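Local coordinates for oligopeptide-binding protein oppA (Lactococcus lactis, PDB 3DRF), which captures oligopeptides in a closing, Venus-fly-trap-like cavity and serves the ABC transporter OppABCDF in their uptake, at residues A476-Q481 with T517-A522; N187-E192 with D507-K512; I253-V258 with I274-V279. All coordinates share one frame; numbering follows the deposited sequence. Where two conformers were deposited one is given.

How the interactions relate
From the N terminus, the loop 187-192 comes first and waits more than 300 residues for its partner 507-512, so interaction 2 closes the longest loop. Nested inside that loop, interaction 3 joins side chains of strands 252-258 and 274-276 across strand 34-40, which lies between them, with helix 263-268 in the connection. The loop 476-481 after strand 468-474 then opens interaction 1, which closes at 517-522 on helix 516-533. Interactions 1 and 2 cross along the chain and touch in space, their centres 9 Å apart, and Asp509 and Arg519 join them. Interaction 3 lies on the opposite side of the chain's centre, with centres 32 and 33 Å away.

Interaction 1. Residues A476-Q481 with T517-A522; sequences ASEPSQ and TYRKAA
Glu478 and Arg519 reach for each other from opposite directions, the carboxylate from a loop and the guanidinium from helix 516-533. The two flat groups are nearly coplanar, their planes 23° apart. Arg519 offers its end, NH1 and NH2, and both nitrogens close on a single oxygen: NH1 lies 3.0 Å and NH2 3.1 Å from Glu478 OE2. The oxygen sits in the guanidinium plane, with NH1 arriving nearly along the C-O bond and NH2 on the syn lone pair. Neither bond is straight, NH1 having an N-H...O angle of 148°, as expected when two donors share one acceptor. An extended chain from CG to NE carries the arginine head outward from the helix, whereas Glu478 bends at chi2 (-75°) to bring its carboxylate round. The second oxygen is used at home: Ser480 N donates to Glu478 OE1 over 3.0 Å, from above the carboxylate plane, which, with the arginine, restrains the rotation of the acid. Ser480 CB rests 4.1 Å from Arg519 NH2 at the guanidinium edge. The remaining donors of the arginine look to the end of helix 499-508, NE to Ile508 O and NH2 also to Asp509, the acid that receives the Ser480 hydroxyl. Two carboxylates, Glu478 and Asp509, probably balance the charge of this buried guanidinium. At the start of the same loop, Ala476 N bonds to a polar side chain of the bound peptide, so this end-on, bifurcated salt bridge ties a helix to a loop lining the peptide cavity of the solute-binding protein.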
ATOM      1  N   ALA A 476      -0.288   3.538   4.433  1.00  8.96           N
ATOM      2  CA  ALA A 476       0.201   4.891   4.682  1.00  8.46           C
ATOM      3  C   ALA A 476       0.236   5.117   6.191  1.00  7.63           C
ATOM      4  O   ALA A 476      -0.523   4.541   6.899  1.00  8.16           O
ATOM      5  CB  ALA A 476      -0.767   5.927   4.020  1.00  9.74           C
ATOM      6  N   SER A 477       1.144   5.962   6.620  1.00  7.45           N
ATOM      7  CA  SER A 477       1.365   6.166   8.052  1.00  7.57           C
ATOM      8  C   SER A 477       0.384   7.110   8.724  1.00  6.99           C
ATOM      9  O   SER A 477       0.700   7.669   9.715  1.00  7.74           O
ATOM     10  CB  SER A 477       2.809   6.584   8.361  1.00  8.80           C
ATOM     11  OG  SER A 477       3.143   7.731   7.646  1.00 10.25           O
ATOM     12  N   GLU A 478      -0.803   7.297   8.151  1.00  6.91           N
ATOM     13  CA  GLU A 478      -1.905   8.016   8.808  1.00  6.54           C
ATOM     14  C   GLU A 478      -3.137   7.116   8.615  1.00  6.38           C
ATOM     15  O   GLU A 478      -3.309   6.586   7.550  1.00  6.94           O
ATOM     16  CB  GLU A 478      -2.062   9.382   8.115  1.00  6.64           C
ATOM     17  CG  GLU A 478      -2.776  10.455   8.979  1.00  7.25           C
ATOM     18  CD  GLU A 478      -4.292  10.255   9.080  1.00  8.53           C
ATOM     19  OE1 GLU A 478      -4.868   9.743   8.111  1.00  9.86           O
ATOM     20  OE2 GLU A 478      -4.784  10.585  10.104  1.00 11.26           O
ATOM     21  N   PRO A 479      -3.968   6.979   9.621  1.00  6.08           N
ATOM     22  CA  PRO A 479      -4.971   5.878   9.559  1.00  6.64           C
ATOM     23  C   PRO A 479      -6.198   5.992   8.592  1.00  6.26           C
ATOM     24  O   PRO A 479      -6.857   5.022   8.385  1.00  6.49           O
ATOM     25  CB  PRO A 479      -5.463   5.762  11.021  1.00  7.22           C
ATOM     26  CG  PRO A 479      -5.141   7.108  11.633  1.00  7.92           C
ATOM     27  CD  PRO A 479      -3.807   7.479  11.006  1.00  6.35           C
ATOM     28  N   SER A 480      -6.468   7.183   8.076  1.00  5.58           N
ATOM     29  CA  SER A 480      -7.569   7.339   7.106  1.00  5.78           C
ATOM     30  C   SER A 480      -7.377   6.392   5.905  1.00  6.00           C
ATOM     31  O   SER A 480      -6.312   6.257   5.384  1.00  6.14           O
ATOM     32  CB  SER A 480      -7.634   8.799   6.631  1.00  5.97           C
ATOM     33  OG  SER A 480      -8.785   8.902   5.781  1.00  6.45           O
ATOM     34  N   GLN A 481      -8.469   5.761   5.530  1.00  5.66           N
ATOM     35  CA  GLN A 481      -8.483   4.814   4.407  1.00  5.93           C
ATOM     36  C   GLN A 481      -9.225   5.329   3.171  1.00  5.67           C
ATOM     37  O   GLN A 481      -9.601   4.579   2.344  1.00  5.90           O
ATOM     38  CB  GLN A 481      -8.992   3.429   4.845  1.00  6.42           C
ATOM     39  CG  GLN A 481      -8.054   2.886   5.985  1.00  6.47           C
ATOM     40  CD  GLN A 481      -8.375   1.441   6.344  1.00  6.69           C
ATOM     41  OE1 GLN A 481      -9.482   0.951   6.149  1.00  6.77           O
ATOM     42  NE2 GLN A 481      -7.400   0.772   6.889  1.00  7.77           N
ATOM     43  N   THR A 517     -12.033  12.915  20.194  1.00  6.65           N
ATOM     44  CA  THR A 517     -13.152  12.116  20.709  1.00  6.79           C
ATOM     45  C   THR A 517     -14.122  11.759  19.555  1.00  6.37           C
ATOM     46  O   THR A 517     -14.541  10.655  19.431  1.00  6.59           O
ATOM     47  CB  THR A 517     -13.942  12.899  21.760  1.00  6.86           C
ATOM     48  OG1 THR A 517     -13.009  13.408  22.731  1.00  8.31           O
ATOM     49  CG2 THR A 517     -14.989  11.974  22.416  1.00  8.02           C
ATOM     50  N   TYR A 518     -14.460  12.769  18.765  1.00  5.84           N
ATOM     51  CA  TYR A 518     -15.360  12.609  17.612  1.00  6.29           C
ATOM     52  C   TYR A 518     -14.700  11.702  16.536  1.00  6.09           C
ATOM     53  O   TYR A 518     -15.306  10.845  16.063  1.00  6.17           O
ATOM     54  CB  TYR A 518     -15.715  14.028  17.091  1.00  6.09           C
ATOM     55  CG  TYR A 518     -16.731  13.965  15.948  1.00  6.50           C
ATOM     56  CD1 TYR A 518     -18.071  14.265  16.175  1.00  7.96           C
ATOM     57  CD2 TYR A 518     -16.353  13.568  14.641  1.00  6.60           C
ATOM     58  CE1 TYR A 518     -18.989  14.199  15.139  1.00  7.33           C
ATOM     59  CE2 TYR A 518     -17.300  13.504  13.624  1.00  6.30           C
ATOM     60  CZ  TYR A 518     -18.594  13.802  13.877  1.00  7.11           C
ATOM     61  OH  TYR A 518     -19.600  13.766  12.930  1.00  8.37           O
ATOM     62  N   ARG A 519     -13.416  11.916  16.277  1.00  5.69           N
ATOM     63  CA  ARG A 519     -12.712  11.096  15.291  1.00  5.74           C
ATOM     64  C   ARG A 519     -12.587   9.647  15.739  1.00  6.02           C
ATOM     65  O   ARG A 519     -12.785   8.798  14.934  1.00  6.48           O
ATOM     66  CB  ARG A 519     -11.355  11.733  14.980  1.00  6.04           C
ATOM     67  CG  ARG A 519     -10.848  11.187  13.650  1.00  5.62           C
ATOM     68  CD  ARG A 519      -9.492  11.863  13.280  1.00  5.47           C
ATOM     69  NE  ARG A 519      -9.163  11.519  11.855  1.00  5.82           N
ATOM     70  CZ  ARG A 519      -7.968  11.164  11.413  1.00  5.46           C
ATOM     71  NH1 ARG A 519      -6.928  11.128  12.196  1.00  7.29           N
ATOM     72  NH2 ARG A 519      -7.855  10.878  10.134  1.00  6.15           N
ATOM     73  N   LYS A 520     -12.367   9.403  17.019  1.00  6.08           N
ATOM     74  CA  LYS A 520     -12.360   8.018  17.504  1.00  7.10           C
ATOM     75  C   LYS A 520     -13.701   7.311  17.268  1.00  6.78           C
ATOM     76  O   LYS A 520     -13.718   6.233  16.789  1.00  6.67           O
ATOM     77  CB  LYS A 520     -12.017   7.997  19.007  1.00  8.22           C
ATOM     78  CG  LYS A 520     -11.809   6.570  19.581  1.00 11.80           C
ATOM     79  CD  LYS A 520     -11.574   6.685  21.132  1.00 16.93           C
ATOM     80  CE  LYS A 520     -11.229   5.314  21.816  1.00 20.62           C
ATOM     81  NZ  LYS A 520      -9.798   5.107  21.738  1.00 23.50           N
ATOM     82  N   ALA A 521     -14.803   7.965  17.600  1.00  6.47           N
ATOM     83  CA  ALA A 521     -16.142   7.393  17.345  1.00  6.69           C
ATOM     84  C   ALA A 521     -16.424   7.196  15.849  1.00  6.76           C
ATOM     85  O   ALA A 521     -17.044   6.230  15.497  1.00  7.50           O
ATOM     86  CB  ALA A 521     -17.245   8.258  18.032  1.00  7.40           C
ATOM     87  N   ALA A 522     -15.946   8.112  15.024  1.00  6.33           N
ATOM     88  CA  ALA A 522     -16.074   7.936  13.589  1.00  6.16           C
ATOM     89  C   ALA A 522     -15.273   6.733  13.093  1.00  5.97           C
ATOM     90  O   ALA A 522     -15.759   5.988  12.329  1.00  6.66           O
ATOM     91  CB  ALA A 522     -15.622   9.226  12.924  1.00  6.70           C
TER

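Interaction 2. Residues N187-E192 with D507-K512; sequences NGYFLE and DIDSAK
Tyr189 OH donates to Asp509 OD2 in a short bond of 2.6 Å, the one point at which the two segments meet. Asp509 OD2 lies at the edge of the phenol, in the ring plane, 3.4 Å from both CE2 and CZ of Tyr189. The acid itself stands almost upright to the ring, with the two planes 86° apart. Its OD2 is approached on the anti side, 29° out of the carboxylate plane. Tyr189 CG lies beside the backbone N, anti to the carbonyl carbon (chi1 -70°), which sends the ring across to the 507-512 turn with its hydroxyl leading.

Further out, the acid has more than one partner: OD2 also takes a bond from the Ser480 hydroxyl, and OD1 pairs with Arg519. With two hydroxyls and a guanidinium about it, a buried Asp509 is probably held as the anion. The backbone below the tyrosine is set by an Asx turn, in which Asn187 OD1 accepts from Tyr189 N at 2.9 Å, while Asn187 ND2 is tied back to Gln184 O. On the acid's side the chain is turned by Asp507 O, which receives Ser510 N at 3.2 Å and Ser510 OG at 2.9 Å, both from the same face of its plane.

Gln482 of helix 482-485 touches both Tyr189 and Asp509, and Lys179 and Met182 touch the Tyr189 side chain. The bond thus joins the loop between strand 170-174 and helix 197-200 to the turn that links helix 499-508 with helix 516-533.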
ATOM      1  N   ASN A 187      -0.897  11.326   5.199  1.00  5.92           N
ATOM      2  CA  ASN A 187      -2.309  11.807   5.248  1.00  5.91           C
ATOM      3  C   ASN A 187      -3.111  11.755   3.891  1.00  5.64           C
ATOM      4  O   ASN A 187      -4.275  11.662   3.890  1.00  5.63           O
ATOM      5  CB  ASN A 187      -2.348  13.230   5.888  1.00  5.85           C
ATOM      6  CG  ASN A 187      -1.738  14.319   4.991  1.00  5.19           C
ATOM      7  OD1 ASN A 187      -2.288  14.714   4.005  1.00  6.54           O
ATOM      8  ND2 ASN A 187      -0.557  14.759   5.356  1.00  6.26           N
ATOM      9  N   GLY A 188      -2.384  11.841   2.771  1.00  5.37           N
ATOM     10  CA  GLY A 188      -2.954  11.708   1.417  1.00  5.00           C
ATOM     11  C   GLY A 188      -3.591  12.973   0.851  1.00  5.06           C
ATOM     12  O   GLY A 188      -3.867  13.033  -0.289  1.00  5.94           O
ATOM     13  N   TYR A 189      -3.809  13.988   1.674  1.00  5.72           N
ATOM     14  CA  TYR A 189      -4.434  15.284   1.250  1.00  5.69           C
ATOM     15  C   TYR A 189      -3.445  16.252   0.587  1.00  5.86           C
ATOM     16  O   TYR A 189      -3.834  17.073  -0.166  1.00  6.00           O
ATOM     17  CB  TYR A 189      -5.199  15.921   2.427  1.00  5.77           C
ATOM     18  CG  TYR A 189      -6.451  15.118   2.779  1.00  5.91           C
ATOM     19  CD1 TYR A 189      -7.584  15.231   2.017  1.00  5.77           C
ATOM     20  CD2 TYR A 189      -6.466  14.202   3.841  1.00  5.07           C
ATOM     21  CE1 TYR A 189      -8.743  14.507   2.297  1.00  6.01           C
ATOM     22  CE2 TYR A 189      -7.614  13.439   4.134  1.00  5.68           C
ATOM     23  CZ  TYR A 189      -8.749  13.608   3.343  1.00  5.32           C
ATOM     24  OH  TYR A 189      -9.908  12.894   3.562  1.00  5.87           O
ATOM     25  N   PHE A 190      -2.165  16.108   0.896  1.00  5.68           N
ATOM     26  CA  PHE A 190      -1.085  16.735   0.102  1.00  5.88           C
ATOM     27  C   PHE A 190       0.002  15.687  -0.027  1.00  5.92           C
ATOM     28  O   PHE A 190       0.178  14.852   0.798  1.00  6.41           O
ATOM     29  CB  PHE A 190      -0.595  18.082   0.652  1.00  6.35           C
ATOM     30  CG  PHE A 190       0.021  18.018   2.038  1.00  5.81           C
ATOM     31  CD1 PHE A 190       1.394  17.785   2.211  1.00  7.10           C
ATOM     32  CD2 PHE A 190      -0.782  18.226   3.184  1.00  6.84           C
ATOM     33  CE1 PHE A 190       1.948  17.754   3.510  1.00  8.06           C
ATOM     34  CE2 PHE A 190      -0.221  18.182   4.444  1.00  7.10           C
ATOM     35  CZ  PHE A 190       1.109  17.975   4.629  1.00  7.41           C
ATOM     36  N   LEU A 191       0.686  15.749  -1.143  1.00  5.54           N
ATOM     37  CA  LEU A 191       1.703  14.744  -1.506  1.00  5.19           C
ATOM     38  C   LEU A 191       3.069  15.147  -0.945  1.00  5.13           C
ATOM     39  O   LEU A 191       3.285  16.262  -0.549  1.00  5.98           O
ATOM     40  CB  LEU A 191       1.747  14.544  -3.063  1.00  5.23           C
ATOM     41  CG  LEU A 191       0.380  14.117  -3.693  1.00  5.37           C
ATOM     42  CD1 LEU A 191       0.444  14.062  -5.239  1.00  7.37           C
ATOM     43  CD2 LEU A 191      -0.103  12.731  -3.078  1.00  7.45           C
ATOM     44  N   GLU A 192       3.993  14.194  -0.993  1.00  5.13           N
ATOM     45  CA  GLU A 192       5.244  14.337  -0.231  1.00  5.66           C
ATOM     46  C   GLU A 192       6.474  13.998  -1.016  1.00  5.78           C
ATOM     47  O   GLU A 192       7.499  13.795  -0.444  1.00  6.72           O
ATOM     48  CB  GLU A 192       5.185  13.452   1.059  1.00  5.84           C
ATOM     49  CG  GLU A 192       3.925  13.695   1.940  1.00  6.32           C
ATOM     50  CD  GLU A 192       3.915  12.876   3.214  1.00  6.93           C
ATOM     51  OE1 GLU A 192       4.960  12.606   3.793  1.00  7.58           O
ATOM     52  OE2 GLU A 192       2.836  12.547   3.615  1.00  7.44           O
ATOM     53  N   ASP A 507     -16.583  11.421   7.343  1.00  6.02           N
ATOM     54  CA  ASP A 507     -16.743  11.849   8.767  1.00  5.87           C
ATOM     55  C   ASP A 507     -15.399  11.779   9.526  1.00  6.25           C
ATOM     56  O   ASP A 507     -15.100  12.647  10.297  1.00  6.42           O
ATOM     57  CB  ASP A 507     -17.871  11.037   9.428  1.00  6.34           C
ATOM     58  CG  ASP A 507     -18.416  11.704  10.668  1.00  7.94           C
ATOM     59  OD1 ASP A 507     -18.549  12.915  10.667  1.00  8.94           O
ATOM     60  OD2 ASP A 507     -18.749  11.015  11.576  1.00 10.91           O
ATOM     61  N   ILE A 508     -14.623  10.723   9.273  1.00  5.95           N
ATOM     62  CA  ILE A 508     -13.300  10.531   9.890  1.00  6.17           C
ATOM     63  C   ILE A 508     -12.361  11.725   9.642  1.00  5.75           C
ATOM     64  O   ILE A 508     -11.569  12.085  10.467  1.00  5.69           O
ATOM     65  CB  ILE A 508     -12.713   9.191   9.399  1.00  5.81           C
ATOM     66  CG1 ILE A 508     -13.388   8.026  10.169  1.00  6.33           C
ATOM     67  CG2 ILE A 508     -11.165   9.176   9.524  1.00  6.56           C
ATOM     68  CD1 ILE A 508     -13.190   6.620   9.474  1.00  6.81           C
ATOM     69  N   ASP A 509     -12.510  12.306   8.465  1.00  5.61           N
ATOM     70  CA  ASP A 509     -11.602  13.402   8.049  1.00  5.41           C
ATOM     71  C   ASP A 509     -12.286  14.764   8.045  1.00  5.52           C
ATOM     72  O   ASP A 509     -11.744  15.700   7.602  1.00  7.20           O
ATOM     73  CB  ASP A 509     -10.946  13.109   6.646  1.00  5.38           C
ATOM     74  CG  ASP A 509      -9.993  11.933   6.662  1.00  5.57           C
ATOM     75  OD1 ASP A 509      -9.487  11.608   7.701  1.00  6.68           O
ATOM     76  OD2 ASP A 509      -9.840  11.358   5.624  1.00  5.99           O
ATOM     77  N   SER A 510     -13.485  14.846   8.592  1.00  6.16           N
ATOM     78  CA  SER A 510     -14.238  16.089   8.651  1.00  6.65           C
ATOM     79  C   SER A 510     -13.675  17.083   9.710  1.00  6.92           C
ATOM     80  O   SER A 510     -12.899  16.739  10.549  1.00  7.06           O
ATOM     81  CB  SER A 510     -15.722  15.779   8.978  1.00  7.22           C
ATOM     82  OG  SER A 510     -15.921  15.432  10.326  1.00  7.50           O
ATOM     83  N   ALA A 511     -14.173  18.318   9.580  1.00  7.37           N
ATOM     84  CA  ALA A 511     -13.861  19.387  10.552  1.00  7.09           C
ATOM     85  C   ALA A 511     -14.286  18.985  11.974  1.00  6.77           C
ATOM     86  O   ALA A 511     -13.610  19.282  12.868  1.00  6.73           O
ATOM     87  CB  ALA A 511     -14.551  20.737  10.115  1.00  7.69           C
ATOM     88  N   LYS A 512     -15.377  18.204  12.086  1.00  6.66           N
ATOM     89  CA  LYS A 512     -15.792  17.721  13.421  1.00  7.17           C
ATOM     90  C   LYS A 512     -14.745  16.783  14.038  1.00  6.69           C
ATOM     91  O   LYS A 512     -14.581  16.753  15.198  1.00  6.78           O
ATOM     92  CB  LYS A 512     -17.157  17.006  13.333  1.00  7.36           C
ATOM     93  CG  LYS A 512     -18.318  17.985  13.023  1.00  9.52           C
ATOM     94  CD  LYS A 512     -19.687  17.213  12.795  1.00 11.51           C
ATOM     95  CE  LYS A 512     -20.748  18.146  12.237  1.00 14.80           C
ATOM     96  NZ  LYS A 512     -22.095  17.521  12.203  1.00 17.60           N
TER

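Interaction 3. Residues I253-V258 with I274-V279; sequences ITYEVV and IINGMV
The Tyr255 ring and the Asn276 amide are turned 42° against each other, and the two side chains cross at about a right angle. The amide nitrogen approaches the phenol obliquely and donates to its oxygen: Asn276 ND2 is 3.1 Å from Tyr255 OH, with an N-H...O angle of 148°. The hydroxyl lies 20° out of the amide plane. The other end of Asn276, OD1, bonds with Thr546 OG1 from strand 536-549, so the amide is held at both ends. The two segments belong to one five-stranded mixed sheet, in which strand 34-40 runs parallel to both and lies between them, with 274-276 outermost; helix 263-268 bridges the connection from strand 252-258 to 274-276, a parallel beta-alpha-beta crossover that skips one strand. Tyr255 and Asn276 meet over one face of strand 34-40, the side of strand 536-549, with Val37 against Tyr255. Over the opposite face, under helix 263-268, Ala38 packs on Val258. There, at the C-terminal end of strand 252-258, Val258 CG1 and Ile275 CG2 are 4.2 Å apart, the two side chains crossing at about a right angle; Ser263 touches Val258 and Leu267 touches Ile275.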
ATOM      1  N   ILE A 253      25.871   0.039  -1.962  1.00  9.55           N
ATOM      2  CA  ILE A 253      24.828  -0.904  -1.573  1.00  9.53           C
ATOM      3  C   ILE A 253      24.287  -1.610  -2.795  1.00  9.89           C
ATOM      4  O   ILE A 253      23.936  -0.942  -3.712  1.00 10.83           O
ATOM      5  CB  ILE A 253      23.612  -0.192  -0.865  1.00  9.04           C
ATOM      6  CG1 ILE A 253      24.052   0.600   0.358  1.00  9.49           C
ATOM      7  CG2 ILE A 253      22.503  -1.266  -0.492  1.00 10.44           C
ATOM      8  CD1 ILE A 253      23.010   1.658   0.881  1.00 12.25           C
ATOM      9  N   THR A 254      24.204  -2.930  -2.790  1.00  9.95           N
ATOM     10  CA  THR A 254      23.504  -3.646  -3.846  1.00 11.00           C
ATOM     11  C   THR A 254      22.149  -4.069  -3.237  1.00 10.86           C
ATOM     12  O   THR A 254      22.047  -4.443  -2.075  1.00 12.18           O
ATOM     13  CB  THR A 254      24.328  -4.833  -4.357  1.00 12.12           C
ATOM     14  OG1 THR A 254      24.533  -5.757  -3.278  1.00 16.54           O
ATOM     15  CG2 THR A 254      25.646  -4.307  -4.888  1.00 13.16           C
ATOM     16  N   TYR A 255      21.106  -3.952  -4.022  1.00  9.68           N
ATOM     17  CA  TYR A 255      19.757  -4.284  -3.540  1.00  9.01           C
ATOM     18  C   TYR A 255      19.116  -5.171  -4.603  1.00  9.71           C
ATOM     19  O   TYR A 255      18.981  -4.746  -5.710  1.00 10.29           O
ATOM     20  CB  TYR A 255      18.939  -3.001  -3.285  1.00  8.88           C
ATOM     21  CG  TYR A 255      17.958  -3.048  -2.103  1.00  9.23           C
ATOM     22  CD1 TYR A 255      17.203  -4.154  -1.828  1.00  8.27           C
ATOM     23  CD2 TYR A 255      17.811  -1.982  -1.290  1.00  8.73           C
ATOM     24  CE1 TYR A 255      16.315  -4.172  -0.774  1.00  8.04           C
ATOM     25  CE2 TYR A 255      16.931  -1.999  -0.228  1.00  8.55           C
ATOM     26  CZ  TYR A 255      16.201  -3.107   0.020  1.00  8.85           C
ATOM     27  OH  TYR A 255      15.365  -3.144   1.095  1.00  9.83           O
ATOM     28  N   GLU A 256      18.788  -6.412  -4.236  1.00  9.68           N
ATOM     29  CA  GLU A 256      18.373  -7.449  -5.175  1.00 10.42           C
ATOM     30  C   GLU A 256      17.057  -8.076  -4.763  1.00  9.75           C
ATOM     31  O   GLU A 256      16.833  -8.214  -3.593  1.00 11.39           O
ATOM     32  CB  GLU A 256      19.463  -8.577  -5.287  1.00 11.56           C
ATOM     33  CG  GLU A 256      20.860  -8.105  -5.668  1.00 14.16           C
ATOM     34  CD  GLU A 256      21.808  -9.263  -5.920  1.00 16.40           C
ATOM     35  OE1 GLU A 256      21.571 -10.404  -5.570  1.00 16.70           O
ATOM     36  OE2 GLU A 256      22.816  -8.942  -6.504  1.00 20.85           O
ATOM     37  N   VAL A 257      16.309  -8.675  -5.624  0.50  9.64           N
ATOM     38  CA  VAL A 257      15.225  -9.555  -5.186  0.50  9.38           C
ATOM     39  C   VAL A 257      15.797 -10.953  -4.948  0.50  9.45           C
ATOM     40  O   VAL A 257      16.822 -11.330  -5.523  0.50  9.19           O
ATOM     41  CB  VAL A 257      13.991  -9.592  -6.142  0.50  9.50           C
ATOM     42  CG1 VAL A 257      13.248  -8.246  -6.119  0.50  9.10           C
ATOM     43  CG2 VAL A 257      14.387 -10.005  -7.552  0.50 10.24           C
ATOM     44  N   VAL A 258      15.201 -11.661  -4.015  1.00  9.57           N
ATOM     45  CA  VAL A 258      15.480 -13.061  -3.715  1.00  9.67           C
ATOM     46  C   VAL A 258      14.192 -13.839  -3.467  1.00  9.88           C
ATOM     47  O   VAL A 258      13.247 -13.321  -2.873  1.00  9.71           O
ATOM     48  CB  VAL A 258      16.399 -13.202  -2.487  1.00  9.98           C
ATOM     49  CG1 VAL A 258      15.707 -12.666  -1.243  1.00  9.73           C
ATOM     50  CG2 VAL A 258      16.807 -14.654  -2.295  1.00  9.93           C
ATOM     51  N   ILE A 274      21.346  -8.229   4.797  1.00 10.70           N
ATOM     52  CA  ILE A 274      19.985  -7.893   5.287  1.00 10.45           C
ATOM     53  C   ILE A 274      19.020  -8.449   4.260  1.00  9.94           C
ATOM     54  O   ILE A 274      19.264  -8.294   3.104  1.00 10.11           O
ATOM     55  CB  ILE A 274      19.833  -6.367   5.354  1.00 10.64           C
ATOM     56  CG1 ILE A 274      20.854  -5.723   6.333  1.00 11.35           C
ATOM     57  CG2 ILE A 274      18.390  -5.981   5.699  1.00 11.20           C
ATOM     58  CD1 ILE A 274      20.838  -4.238   6.342  1.00 11.97           C
ATOM     59  N   ILE A 275      17.914  -9.063   4.698  1.00  9.85           N
ATOM     60  CA  ILE A 275      16.760  -9.346   3.833  1.00  9.51           C
ATOM     61  C   ILE A 275      15.473  -8.796   4.441  1.00  9.25           C
ATOM     62  O   ILE A 275      15.150  -9.075   5.544  1.00  9.91           O
ATOM     63  CB  ILE A 275      16.575 -10.878   3.543  1.00  9.63           C
ATOM     64  CG1 ILE A 275      17.895 -11.527   3.014  1.00 11.17           C
ATOM     65  CG2 ILE A 275      15.411 -11.051   2.572  1.00 10.47           C
ATOM     66  CD1 ILE A 275      17.785 -12.992   2.740  1.00 11.97           C
ATOM     67  N   ASN A 276      14.811  -7.954   3.664  1.00  8.95           N
ATOM     68  CA  ASN A 276      13.518  -7.349   4.042  1.00  9.23           C
ATOM     69  C   ASN A 276      12.365  -8.086   3.387  1.00  9.19           C
ATOM     70  O   ASN A 276      12.519  -8.675   2.356  1.00  9.48           O
ATOM     71  CB  ASN A 276      13.526  -5.850   3.653  1.00  9.77           C
ATOM     72  CG  ASN A 276      14.474  -5.055   4.541  1.00 10.68           C
ATOM     73  OD1 ASN A 276      14.369  -5.121   5.742  1.00 11.09           O
ATOM     74  ND2 ASN A 276      15.407  -4.349   3.933  1.00 12.34           N
ATOM     75  N   GLY A 277      11.219  -8.019   4.025  1.00  9.33           N
ATOM     76  CA  GLY A 277       9.994  -8.623   3.498  1.00  9.68           C
ATOM     77  C   GLY A 277       9.816 -10.116   3.660  1.00  9.94           C
ATOM     78  O   GLY A 277       8.995 -10.685   3.032  1.00 10.07           O
ATOM     79  N   MET A 278      10.607 -10.728   4.537  1.00  9.58           N
ATOM     80  CA  MET A 278      10.500 -12.180   4.692  1.00  9.59           C
ATOM     81  C   MET A 278       9.193 -12.627   5.322  1.00  9.65           C
ATOM     82  O   MET A 278       8.731 -12.007   6.229  1.00  9.68           O
ATOM     83  CB  MET A 278      11.687 -12.736   5.498  1.00  9.67           C
ATOM     84  CG  MET A 278      12.998 -12.622   4.730  1.00 10.09           C
ATOM     85  SD  MET A 278      14.383 -13.398   5.636  1.00 10.68           S
ATOM     86  CE  MET A 278      13.965 -15.162   5.502  1.00 10.69           C
ATOM     87  N   VAL A 279       8.648 -13.715   4.796  1.00  9.51           N
ATOM     88  CA  VAL A 279       7.361 -14.264   5.221  1.00 10.28           C
ATOM     89  C   VAL A 279       7.434 -14.794   6.683  1.00 10.18           C
ATOM     90  O   VAL A 279       8.446 -15.270   7.153  1.00 10.49           O
ATOM     91  CB  VAL A 279       6.877 -15.395   4.277  1.00 10.34           C
ATOM     92  CG1 VAL A 279       6.388 -14.787   2.935  1.00 11.80           C
ATOM     93  CG2 VAL A 279       7.906 -16.521   4.087  1.00 11.42           C
TER